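Protein-tyrosine-phosphatase AMSI (Erwinia amylovora, PDB 4D74) probably removes phosphate from phosphotyrosine in proteins, as a low molecular weight tyrosine phosphatase that may be required for producing the virulence exopolysaccharide amylovoran. Local coordinates at residues 37-42 / 89-94. The protein carries 1 engineered substitution. Residues are numbered along the deposited sequence; the frame is centred on the assembly and turned at random.
Sequences GNICRS and HVAQQL. With SO4 (sulfate ion), chain B.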
loop_
_atom_site.group_PDB
_atom_site.type_symbol
_atom_site.label_atom_id
_atom_site.label_comp_id
_atom_site.label_asym_id
_atom_site.label_seq_id
_atom_site.Cartn_x
_atom_site.Cartn_y
_atom_site.Cartn_z
ATOM N N GLY A 37 16.702 -3.766 14.981
ATOM C CA GLY A 37 17.627 -4.646 15.642
ATOM C C GLY A 37 17.813 -6.027 15.014
ATOM O O GLY A 37 18.806 -6.730 15.274
ATOM N N ASN A 38 16.794 -6.440 14.249
ATOM C CA ASN A 38 16.700 -7.787 13.646
ATOM C C ASN A 38 16.647 -8.871 14.694
ATOM O O ASN A 38 17.181 -9.945 14.465
ATOM C CB ASN A 38 17.768 -8.021 12.588
ATOM C CG ASN A 38 17.527 -9.281 11.723
ATOM O OD1 ASN A 38 18.472 -9.904 11.251
ATOM N ND2 ASN A 38 16.278 -9.549 11.401
ATOM N N ILE A 39 15.972 -8.586 15.821
ATOM C CA ILE A 39 15.711 -9.585 16.873
ATOM C C ILE A 39 14.241 -9.782 17.274
ATOM O O ILE A 39 13.963 -10.766 17.959
ATOM C CB ILE A 39 16.583 -9.265 18.113
ATOM C CG1 ILE A 39 16.297 -7.854 18.656
ATOM C CG2 ILE A 39 18.039 -9.428 17.791
ATOM C CD1 ILE A 39 16.888 -7.685 20.063
ATOM N N CYS A 40 13.278 -8.958 16.804
ATOM C CA CYS A 40 11.898 -9.015 17.289
ATOM C C CYS A 40 10.793 -9.147 16.187
ATOM O O CYS A 40 10.443 -10.305 15.761
ATOM C CB CYS A 40 11.695 -7.785 18.154
ATOM S SG CYS A 40 10.165 -7.835 19.070
ATOM N N ARG A 41 10.269 -8.014 15.676
ATOM C CA ARG A 41 9.261 -8.042 14.612
ATOM C C ARG A 41 9.806 -8.699 13.348
ATOM O O ARG A 41 9.100 -9.463 12.686
ATOM C CB ARG A 41 8.771 -6.645 14.230
ATOM C CG ARG A 41 7.826 -6.073 15.282
ATOM C CD ARG A 41 7.458 -4.663 14.955
ATOM N NE ARG A 41 8.592 -3.772 15.176
ATOM C CZ ARG A 41 8.586 -2.460 14.971
ATOM N NH1 ARG A 41 7.499 -1.861 14.538
ATOM N NH2 ARG A 41 9.677 -1.732 15.206
ATOM N N SER A 42 11.052 -8.390 12.993
ATOM C CA SER A 42 11.517 -8.852 11.699
ATOM C C SER A 42 11.740 -10.369 11.622
ATOM O O SER A 42 11.340 -10.957 10.644
ATOM C CB SER A 42 12.679 -8.019 11.122
ATOM O OG SER A 42 13.806 -7.927 11.977
ATOM N N HIS A 89 17.916 -18.217 14.475
ATOM C CA HIS A 89 17.959 -16.908 13.877
ATOM C C HIS A 89 19.265 -16.260 14.246
ATOM O O HIS A 89 19.669 -16.348 15.400
ATOM C CB HIS A 89 16.823 -16.060 14.394
ATOM C CG HIS A 89 16.877 -14.667 13.872
ATOM N ND1 HIS A 89 16.637 -14.370 12.552
ATOM C CD2 HIS A 89 17.187 -13.497 14.476
ATOM C CE1 HIS A 89 16.848 -13.079 12.353
ATOM N NE2 HIS A 89 17.148 -12.523 13.519
ATOM N N VAL A 90 19.904 -15.628 13.278
ATOM C CA VAL A 90 21.149 -14.873 13.506
ATOM C C VAL A 90 20.965 -13.468 12.916
ATOM O O VAL A 90 20.842 -13.280 11.686
ATOM C CB VAL A 90 22.361 -15.579 12.872
ATOM C CG1 VAL A 90 23.643 -14.804 13.153
ATOM C CG2 VAL A 90 22.463 -17.014 13.427
ATOM N N ALA A 91 20.908 -12.471 13.801
ATOM C CA ALA A 91 20.660 -11.131 13.349
ATOM C C ALA A 91 21.771 -10.626 12.450
ATOM O O ALA A 91 22.946 -10.908 12.663
ATOM C CB ALA A 91 20.454 -10.219 14.549
ATOM N N GLN A 92 21.387 -9.913 11.382
ATOM C CA GLN A 92 22.327 -9.374 10.434
ATOM C C GLN A 92 22.010 -7.931 10.054
ATOM O O GLN A 92 20.846 -7.550 9.985
ATOM C CB GLN A 92 22.384 -10.289 9.188
ATOM C CG GLN A 92 21.138 -10.284 8.331
ATOM C CD GLN A 92 21.261 -11.171 7.103
ATOM O OE1 GLN A 92 22.363 -11.545 6.665
ATOM N NE2 GLN A 92 20.103 -11.513 6.529
ATOM N N GLN A 93 23.045 -7.172 9.756
ATOM C CA GLN A 93 22.914 -5.818 9.284
ATOM C C GLN A 93 22.471 -5.727 7.842
ATOM O O GLN A 93 23.017 -6.409 6.984
ATOM C CB GLN A 93 24.268 -5.093 9.424
ATOM C CG GLN A 93 24.299 -3.682 8.898
ATOM C CD GLN A 93 23.326 -2.753 9.583
ATOM O OE1 GLN A 93 23.203 -2.778 10.813
ATOM N NE2 GLN A 93 22.643 -1.935 8.808
ATOM N N LEU A 94 21.472 -4.883 7.587
ATOM C CA LEU A 94 21.029 -4.612 6.211
ATOM C C LEU A 94 22.124 -3.918 5.410
ATOM O O LEU A 94 22.679 -2.933 5.856
ATOM C CB LEU A 94 19.832 -3.671 6.197
ATOM C CG LEU A 94 19.221 -3.450 4.804
ATOM C CD1 LEU A 94 18.639 -4.709 4.183
ATOM C CD2 LEU A 94 18.110 -2.407 4.924
HETATM S S SO4 B . 13.580 -5.736 15.039
HETATM O O1 SO4 B . 14.336 -6.212 16.251
HETATM O O2 SO4 B . 13.552 -4.260 15.081
HETATM O O3 SO4 B . 12.284 -6.354 14.932
HETATM O O4 SO4 B . 14.178 -5.902 13.680
HETATM O O HOH W 1 18.927 -12.377 9.810
#
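N38 lays the flat of its side-chain amide across the NE2–CE1 edge of the H89 imidazole, the two planes 84° apart, with N38 ND2 3.7 Å from H89 CE1. The same asparagine is held by backbone and side chain alike. Its carbonyl O accepts a 2.7 Å hydrogen bond from H89 NE2, lying at the ring edge near the imidazole plane though the donor is tilted 28° from the carbonyl plane. Its OD1 takes the backbone N–H of Q92 on a lone pair, at 2.9 Å; a water lies within hydrogen-bonding distance of both OD1 and V90 O. With CG anti to the backbone N (chi1 -168°), the amide reaches out to residues 89-94 while ND2 turns back to S42 OG at 3.0 Å and also bonds S60 OG. These bonds fix which way round the amide sits. Around them, A91 CB packs 3.3 Å from N38 O and meets I39 CG2.

N38 has a left-handed backbone in the phosphate-binding P-loop, which runs from C35, the nucleophile by similarity, to R41, whose guanidinium pairs with E109 rather than the bound sulfate. N38 is first-shell through its backbone N, which donates to sulfate O4, and second-shell through its amide, which orients the S42 hydroxyl that bonds O4 at 2.7 Å. H89 NE2 donates to N38 O and therefore carries the proton; this bond holds the carbonyl outward while the loop N–H groups face the anion, an arrangement that would be expected to favour phosphate binding.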